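Side-chain contacts in amidohydrolase (Pseudomonas aeruginosa, PDB 2I5G), which probably hydrolyses dipeptides as a metal-dependent enzyme of the membrane dipeptidase (M19) family: residues Pro175-His180 with Glu313-Val318; Glu233-Ile238 with Asp242-Gly247. The protein carries 2 engineered substitutions. One frame throughout, in Å; residues are numbered along the deposited sequence.

Interaction 1 of 2, residues Pro175-His180 with Glu313-Val318; sequences PVCYSH and ENWVRV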
ATOM      1  N   PRO A 175       1.350  -1.796  24.823  1.00 11.87           N
ATOM      2  CA  PRO A 175       0.499  -2.952  24.545  1.00 11.67           C
ATOM      3  C   PRO A 175      -0.314  -2.792  23.263  1.00 11.63           C
ATOM      4  O   PRO A 175      -0.788  -1.700  22.954  1.00 12.91           O
ATOM      5  CB  PRO A 175      -0.393  -3.022  25.781  1.00 10.89           C
ATOM      6  CG  PRO A 175       0.491  -2.486  26.858  1.00 10.77           C
ATOM      7  CD  PRO A 175       1.128  -1.298  26.191  1.00 12.14           C
ATOM      8  N   VAL A 176      -0.450  -3.875  22.508  1.00 14.36           N
ATOM      9  CA  VAL A 176      -1.257  -3.858  21.293  1.00 14.69           C
ATOM     10  C   VAL A 176      -2.445  -4.777  21.573  1.00 14.88           C
ATOM     11  O   VAL A 176      -2.526  -5.378  22.649  1.00 14.68           O
ATOM     12  CB  VAL A 176      -0.474  -4.363  20.070  1.00 13.31           C
ATOM     13  CG1 VAL A 176       0.708  -3.433  19.799  1.00 13.19           C
ATOM     14  CG2 VAL A 176      -0.006  -5.781  20.303  1.00 14.02           C
ATOM     15  N   CYS A 177      -3.364  -4.906  20.628  1.00 22.07           N
ATOM     16  CA  CYS A 177      -4.523  -5.741  20.899  1.00 23.14           C
ATOM     17  C   CYS A 177      -5.169  -6.373  19.684  1.00 24.94           C
ATOM     18  O   CYS A 177      -4.883  -6.008  18.542  1.00 23.64           O
ATOM     19  CB  CYS A 177      -5.589  -4.905  21.602  1.00 18.08           C
ATOM     20  SG  CYS A 177      -6.287  -3.601  20.514  1.00 19.31           S
ATOM     21  N   TYR A 178      -6.035  -7.342  19.969  1.00 31.94           N
ATOM     22  CA  TYR A 178      -6.846  -8.018  18.968  1.00 32.39           C
ATOM     23  C   TYR A 178      -8.229  -7.633  19.483  1.00 33.33           C
ATOM     24  O   TYR A 178      -8.903  -8.439  20.126  1.00 36.09           O
ATOM     25  CB  TYR A 178      -6.702  -9.539  19.025  1.00 19.45           C
ATOM     26  CG  TYR A 178      -5.415 -10.106  18.464  1.00 19.50           C
ATOM     27  CD1 TYR A 178      -4.888  -9.642  17.259  1.00 18.94           C
ATOM     28  CD2 TYR A 178      -4.745 -11.137  19.124  1.00 19.07           C
ATOM     29  CE1 TYR A 178      -3.722 -10.192  16.724  1.00 17.99           C
ATOM     30  CE2 TYR A 178      -3.583 -11.694  18.600  1.00 18.86           C
ATOM     31  CZ  TYR A 178      -3.077 -11.217  17.399  1.00 19.69           C
ATOM     32  OH  TYR A 178      -1.930 -11.772  16.880  1.00 17.49           O
ATOM     33  N   SER A 179      -8.623  -6.385  19.230  1.00 16.46           N
ATOM     34  CA  SER A 179      -9.906  -5.853  19.682  1.00 12.14           C
ATOM     35  C   SER A 179     -11.072  -6.815  19.530  1.00  9.17           C
ATOM     36  O   SER A 179     -11.956  -6.853  20.382  1.00  7.55           O
ATOM     37  CB  SER A 179     -10.230  -4.545  18.947  1.00 13.35           C
ATOM     38  OG  SER A 179     -10.404  -4.760  17.557  1.00 13.84           O
ATOM     39  N   HIS A 180     -11.079  -7.591  18.451  1.00  7.57           N
ATOM     40  CA  HIS A 180     -12.163  -8.536  18.221  1.00  7.63           C
ATOM     41  C   HIS A 180     -11.749  -9.770  17.421  1.00  8.71           C
ATOM     42  O   HIS A 180     -11.543  -9.702  16.211  1.00  9.54           O
ATOM     43  CB  HIS A 180     -13.339  -7.829  17.524  1.00  7.67           C
ATOM     44  CG  HIS A 180     -13.003  -7.236  16.187  1.00  6.97           C
ATOM     45  ND1 HIS A 180     -12.125  -6.185  16.033  1.00  7.98           N
ATOM     46  CD2 HIS A 180     -13.446  -7.538  14.943  1.00  7.53           C
ATOM     47  CE1 HIS A 180     -12.042  -5.866  14.752  1.00  7.19           C
ATOM     48  NE2 HIS A 180     -12.835  -6.670  14.070  1.00  7.32           N
ATOM     49  N   GLU A 313     -13.316  -3.227  32.997  1.00 15.76           N
ATOM     50  CA  GLU A 313     -12.140  -2.793  33.747  1.00 14.01           C
ATOM     51  C   GLU A 313     -10.821  -3.053  33.028  1.00 13.61           C
ATOM     52  O   GLU A 313      -9.951  -2.188  33.006  1.00 14.31           O
ATOM     53  CB  GLU A 313     -12.111  -3.456  35.124  1.00 21.39           C
ATOM     54  CG  GLU A 313     -13.217  -2.980  36.050  1.00 24.08           C
ATOM     55  CD  GLU A 313     -13.024  -3.441  37.484  1.00 25.20           C
ATOM     56  OE1 GLU A 313     -13.822  -3.023  38.355  1.00 24.10           O
ATOM     57  OE2 GLU A 313     -12.075  -4.220  37.738  1.00 25.90           O
ATOM     58  N   ASN A 314     -10.672  -4.236  32.443  1.00  8.47           N
ATOM     59  CA  ASN A 314      -9.447  -4.573  31.734  1.00  8.82           C
ATOM     60  C   ASN A 314      -9.190  -3.643  30.542  1.00  9.92           C
ATOM     61  O   ASN A 314      -8.050  -3.241  30.295  1.00 10.26           O
ATOM     62  CB  ASN A 314      -9.488  -6.034  31.265  1.00 11.31           C
ATOM     63  CG  ASN A 314      -9.156  -7.024  32.383  1.00 13.79           C
ATOM     64  OD1 ASN A 314      -9.033  -6.650  33.552  1.00 15.48           O
ATOM     65  ND2 ASN A 314      -9.013  -8.295  32.021  1.00 13.64           N
ATOM     66  N   TRP A 315     -10.239  -3.300  29.803  1.00 11.44           N
ATOM     67  CA  TRP A 315     -10.077  -2.415  28.662  1.00 11.22           C
ATOM     68  C   TRP A 315      -9.570  -1.067  29.132  1.00 12.41           C
ATOM     69  O   TRP A 315      -8.693  -0.466  28.507  1.00 13.45           O
ATOM     70  CB  TRP A 315     -11.402  -2.219  27.934  1.00 10.66           C
ATOM     71  CG  TRP A 315     -11.499  -2.980  26.659  1.00 10.04           C
ATOM     72  CD1 TRP A 315     -12.508  -3.821  26.282  1.00  9.93           C
ATOM     73  CD2 TRP A 315     -10.563  -2.962  25.573  1.00  9.68           C
ATOM     74  NE1 TRP A 315     -12.257  -4.327  25.027  1.00  8.28           N
ATOM     75  CE2 TRP A 315     -11.070  -3.816  24.571  1.00  8.59           C
ATOM     76  CE3 TRP A 315      -9.344  -2.307  25.351  1.00 11.06           C
ATOM     77  CZ2 TRP A 315     -10.398  -4.033  23.360  1.00  8.95           C
ATOM     78  CZ3 TRP A 315      -8.676  -2.525  24.149  1.00  9.26           C
ATOM     79  CH2 TRP A 315      -9.208  -3.381  23.170  1.00  8.79           C
ATOM     80  N   VAL A 316     -10.125  -0.595  30.241  1.00 15.26           N
ATOM     81  CA  VAL A 316      -9.733   0.695  30.785  1.00 16.60           C
ATOM     82  C   VAL A 316      -8.253   0.738  31.168  1.00 17.77           C
ATOM     83  O   VAL A 316      -7.558   1.706  30.863  1.00 18.88           O
ATOM     84  CB  VAL A 316     -10.592   1.062  32.017  1.00  9.91           C
ATOM     85  CG1 VAL A 316     -10.141   2.397  32.584  1.00  7.39           C
ATOM     86  CG2 VAL A 316     -12.059   1.131  31.623  1.00  7.05           C
ATOM     87  N   ARG A 317      -7.774  -0.315  31.825  1.00 10.46           N
ATOM     88  CA  ARG A 317      -6.379  -0.391  32.253  1.00 11.09           C
ATOM     89  C   ARG A 317      -5.360  -0.322  31.111  1.00 10.20           C
ATOM     90  O   ARG A 317      -4.321   0.331  31.243  1.00  9.32           O
ATOM     91  CB  ARG A 317      -6.152  -1.666  33.069  1.00 60.52           C
ATOM     92  CG  ARG A 317      -4.701  -1.902  33.456  1.00 68.33           C
ATOM     93  CD  ARG A 317      -4.590  -2.868  34.624  1.00 73.99           C
ATOM     94  NE  ARG A 317      -5.212  -2.322  35.831  1.00 79.30           N
ATOM     95  CZ  ARG A 317      -4.795  -1.226  36.463  1.00 81.52           C
ATOM     96  NH1 ARG A 317      -3.747  -0.547  36.011  1.00 80.65           N
ATOM     97  NH2 ARG A 317      -5.432  -0.806  37.547  1.00 83.47           N
ATOM     98  N   VAL A 318      -5.649  -0.983  29.995  1.00 12.65           N
ATOM     99  CA  VAL A 318      -4.729  -0.967  28.861  1.00 12.50           C
ATOM    100  C   VAL A 318      -4.788   0.364  28.106  1.00 13.87           C
ATOM    101  O   VAL A 318      -3.763   0.876  27.651  1.00 14.64           O
ATOM    102  CB  VAL A 318      -5.028  -2.116  27.878  1.00 10.59           C
ATOM    103  CG1 VAL A 318      -6.312  -1.841  27.119  1.00  9.02           C
ATOM    104  CG2 VAL A 318      -3.867  -2.285  26.929  1.00  7.33           C
TER
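Ser179, whose backbone CA meets the indole edge of Trp315, has its hydroxyl gripped from the next residue: OG lies 2.7 Å from His180 ND1, with a weaker hydrogen bond to Ser158 OG. Ser179 and His180 lie on strand 177-181 of the TIM barrel, where the chain turns a corner, and Trp315 on helix 304-323, from which its ring reaches the barrel strands. The fit illustrates how a broad aromatic side chain can be seated by its rim. Trp315 CZ2 lies 4.1 Å from Ser179 CA, and the adjoining CH2 lies 4.0 Å from Cys177 SG. The sulfur stands at the ring edge, 5.3 Å from the centroid of the six-membered ring and 84° off its normal, a sulfur-aromatic contact made edge-on. A chi1 of 67° places SG between the backbone N and the carbonyl carbon of Cys177. Next along the same rim, beyond CE2, NE1 donates a hydrogen bond to Ile246 O, which fixes the turn of the ring, while Phe207 meets it with the ring planes at about 50° and Ile13 touches it from strand 13-17. Strand and helix are joined here without any hydrogen bond between the two segments, largely by buried apolar groups. Two residues before Cys177, the Pro175 ring leans on the helix: its CB rests 3.7 Å from Val318 CG2, the methyl anti to that valine's backbone N.

Interaction 2 of 2, residues Glu233-Ile238 with Asp242-Gly247; sequences EYVMNI and DAIGIG
Ile244 spans the gap between strand 244-246 and helix 225-239, and its contact with Met236 and Val235 is a compact example of how the closing strand of a beta-alpha-beta unit packs against its own helix. At CB, which points toward the helix, the side chain divides. The branch methyl CG2 comes within 4.3 Å of Met236 CG, a looser approach than that of the longer arm. CG1 is chiefly a spacer: with chi1 at -171° and chi2 at -179° the arm is fully extended, so the terminal methyl is carried as far as it can go. That tip, CD1, does most of the touching. It lies 3.6 Å from Met236 CB and 3.7 Å from Met236 N, pressing on the root of the residue and on the helix backbone beside it. On its Val235 flank CD1 also meets the CG1 methyl at 4.2 Å, the two side chains crossing at a slant. Met236, a selenomethionine in this crystal, bends at chi3, and its side chain also touches the loop residue Met302. The side-chain contacts are apolar, and no hydrogen bond links the two segments. Around them, Ile232 from the preceding helical turn also touches Ile244, while Val208 and Val210 of the neighbouring strand 207-210 pack against Val235, so that the helix lies on the outside of the wall formed by strands 207-210 and 244-246.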
ATOM      1  N   GLU A 233     -14.001 -18.061  27.807  1.00 18.13           N
ATOM      2  CA  GLU A 233     -13.317 -18.793  28.861  1.00 17.71           C
ATOM      3  C   GLU A 233     -12.104 -19.527  28.285  1.00 18.19           C
ATOM      4  O   GLU A 233     -11.078 -19.661  28.954  1.00 18.03           O
ATOM      5  CB  GLU A 233     -14.297 -19.760  29.528  1.00 17.10           C
ATOM      6  CG  GLU A 233     -15.508 -19.032  30.108  1.00 22.61           C
ATOM      7  CD  GLU A 233     -16.646 -19.957  30.534  1.00 25.09           C
ATOM      8  OE1 GLU A 233     -16.997 -20.880  29.767  1.00 24.32           O
ATOM      9  OE2 GLU A 233     -17.205 -19.742  31.633  1.00 27.89           O
ATOM     10  N   TYR A 234     -12.221 -19.981  27.038  1.00 11.26           N
ATOM     11  CA  TYR A 234     -11.130 -20.680  26.368  1.00 10.24           C
ATOM     12  C   TYR A 234      -9.958 -19.717  26.255  1.00 11.29           C
ATOM     13  O   TYR A 234      -8.820 -20.073  26.547  1.00 12.35           O
ATOM     14  CB  TYR A 234     -11.560 -21.119  24.962  1.00  9.07           C
ATOM     15  CG  TYR A 234     -10.494 -21.833  24.150  1.00  8.47           C
ATOM     16  CD1 TYR A 234     -10.333 -23.214  24.223  1.00  9.15           C
ATOM     17  CD2 TYR A 234      -9.645 -21.123  23.305  1.00 10.15           C
ATOM     18  CE1 TYR A 234      -9.349 -23.876  23.469  1.00  6.34           C
ATOM     19  CE2 TYR A 234      -8.661 -21.771  22.549  1.00  8.50           C
ATOM     20  CZ  TYR A 234      -8.517 -23.148  22.634  1.00  8.83           C
ATOM     21  OH  TYR A 234      -7.552 -23.785  21.871  1.00  7.15           O
ATOM     22  N   VAL A 235     -10.250 -18.487  25.836  1.00 12.81           N
ATOM     23  CA  VAL A 235      -9.219 -17.468  25.664  1.00 13.52           C
ATOM     24  C   VAL A 235      -8.616 -17.052  26.990  1.00 14.26           C
ATOM     25  O   VAL A 235      -7.404 -16.884  27.100  1.00 14.66           O
ATOM     26  CB  VAL A 235      -9.777 -16.197  24.945  1.00  9.65           C
ATOM     27  CG1 VAL A 235      -8.738 -15.078  24.963  1.00  6.38           C
ATOM     28  CG2 VAL A 235     -10.143 -16.527  23.507  1.00  9.00           C
HETATM   29  N   MSE A 236      -9.460 -16.879  27.998  1.00 16.89           N
HETATM   30  CA  MSE A 236      -8.966 -16.479  29.305  1.00 19.56           C
HETATM   31  C   MSE A 236      -8.085 -17.570  29.898  1.00 18.37           C
HETATM   32  O   MSE A 236      -7.269 -17.310  30.781  1.00 17.39           O
HETATM   33  CB  MSE A 236     -10.126 -16.180  30.250  1.00 33.75           C
HETATM   34  CG  MSE A 236      -9.670 -15.655  31.597  1.00 40.53           C
HETATM   35 SE   MSE A 236     -11.118 -15.074  32.721  1.00 52.69          SE
HETATM   36  CE  MSE A 236     -11.588 -16.797  33.469  1.00 47.65           C
ATOM     37  N   ASN A 237      -8.250 -18.794  29.408  1.00 21.38           N
ATOM     38  CA  ASN A 237      -7.452 -19.914  29.889  1.00 21.16           C
ATOM     39  C   ASN A 237      -5.997 -19.795  29.430  1.00 22.49           C
ATOM     40  O   ASN A 237      -5.096 -20.368  30.046  1.00 24.12           O
ATOM     41  CB  ASN A 237      -8.047 -21.233  29.391  1.00 26.85           C
ATOM     42  CG  ASN A 237      -7.140 -22.427  29.660  1.00 27.25           C
ATOM     43  OD1 ASN A 237      -6.794 -22.717  30.805  1.00 27.08           O
ATOM     44  ND2 ASN A 237      -6.753 -23.125  28.597  1.00 26.80           N
ATOM     45  N   ILE A 238      -5.772 -19.050  28.348  1.00 14.91           N
ATOM     46  CA  ILE A 238      -4.428 -18.854  27.799  1.00 12.33           C
ATOM     47  C   ILE A 238      -3.897 -17.466  28.135  1.00 11.97           C
ATOM     48  O   ILE A 238      -2.771 -17.307  28.608  1.00 11.34           O
ATOM     49  CB  ILE A 238      -4.440 -18.995  26.259  1.00 17.75           C
ATOM     50  CG1 ILE A 238      -4.958 -20.377  25.870  1.00 15.54           C
ATOM     51  CG2 ILE A 238      -3.044 -18.769  25.691  1.00 15.95           C
ATOM     52  CD1 ILE A 238      -5.245 -20.517  24.396  1.00 13.81           C
ATOM     53  N   ASP A 242      -6.202 -10.761  33.204  1.00 11.03           N
ATOM     54  CA  ASP A 242      -5.852  -9.351  33.089  1.00 10.64           C
ATOM     55  C   ASP A 242      -5.700  -8.852  31.652  1.00  9.08           C
ATOM     56  O   ASP A 242      -5.614  -7.646  31.422  1.00  7.00           O
ATOM     57  CB  ASP A 242      -4.576  -9.069  33.879  1.00 42.29           C
ATOM     58  CG  ASP A 242      -4.817  -9.021  35.382  1.00 48.60           C
ATOM     59  OD1 ASP A 242      -3.823  -9.003  36.140  1.00 52.00           O
ATOM     60  OD2 ASP A 242      -5.994  -8.987  35.804  1.00 50.24           O
ATOM     61  N   ALA A 243      -5.693  -9.768  30.688  1.00 12.60           N
ATOM     62  CA  ALA A 243      -5.537  -9.385  29.290  1.00 11.72           C
ATOM     63  C   ALA A 243      -6.712  -9.779  28.385  1.00 11.67           C
ATOM     64  O   ALA A 243      -6.541  -9.942  27.173  1.00 10.67           O
ATOM     65  CB  ALA A 243      -4.255  -9.982  28.748  1.00 19.35           C
ATOM     66  N   ILE A 244      -7.902  -9.914  28.965  1.00 11.39           N
ATOM     67  CA  ILE A 244      -9.076 -10.308  28.196  1.00 10.20           C
ATOM     68  C   ILE A 244     -10.233  -9.318  28.341  1.00 10.01           C
ATOM     69  O   ILE A 244     -10.438  -8.740  29.402  1.00 10.94           O
ATOM     70  CB  ILE A 244      -9.551 -11.714  28.619  1.00  6.50           C
ATOM     71  CG1 ILE A 244     -10.637 -12.207  27.674  1.00  6.23           C
ATOM     72  CG2 ILE A 244     -10.087 -11.679  30.046  1.00  6.52           C
ATOM     73  CD1 ILE A 244     -11.167 -13.570  28.035  1.00  8.98           C
ATOM     74  N   GLY A 245     -10.986  -9.134  27.262  1.00  9.92           N
ATOM     75  CA  GLY A 245     -12.109  -8.216  27.281  1.00  9.45           C
ATOM     76  C   GLY A 245     -13.124  -8.542  26.199  1.00  9.36           C
ATOM     77  O   GLY A 245     -13.008  -9.558  25.508  1.00  7.14           O
ATOM     78  N   ILE A 246     -14.116  -7.669  26.042  1.00  9.24           N
ATOM     79  CA  ILE A 246     -15.158  -7.868  25.044  1.00 10.85           C
ATOM     80  C   ILE A 246     -14.987  -7.018  23.790  1.00 12.73           C
ATOM     81  O   ILE A 246     -14.584  -5.858  23.866  1.00 13.21           O
ATOM     82  CB  ILE A 246     -16.547  -7.579  25.652  1.00  7.92           C
ATOM     83  CG1 ILE A 246     -16.876  -8.648  26.688  1.00  8.43           C
ATOM     84  CG2 ILE A 246     -17.620  -7.556  24.566  1.00  7.58           C
ATOM     85  CD1 ILE A 246     -16.835 -10.068  26.140  1.00  4.37           C
ATOM     86  N   GLY A 247     -15.295  -7.624  22.644  1.00 17.69           N
ATOM     87  CA  GLY A 247     -15.234  -6.962  21.346  1.00 18.65           C
ATOM     88  C   GLY A 247     -16.303  -7.609  20.466  1.00 19.79           C
ATOM     89  O   GLY A 247     -15.996  -8.299  19.492  1.00 19.18           O
TER

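How the interactions relate
The two contacts lie about 10 Å apart, centre to centre, and use the two outer strands of one parallel three-stranded set, in the order 177-181, 207-210, 244-246. Interaction 2 comes between the two segments of interaction 1 along the chain: a short beta-alpha-beta closure nested within a long-range one. They meet directly at helix 304-323, where Asn314 ND2 probably donates to Ile244 O at 3.0 Å, so that strand 244-246 packs against its own helix through side chains and against the C-terminal helix through a backbone carbonyl. Together they show a barrel segment held locally by its crossover helix and tied across the fold by the last helix of the chain.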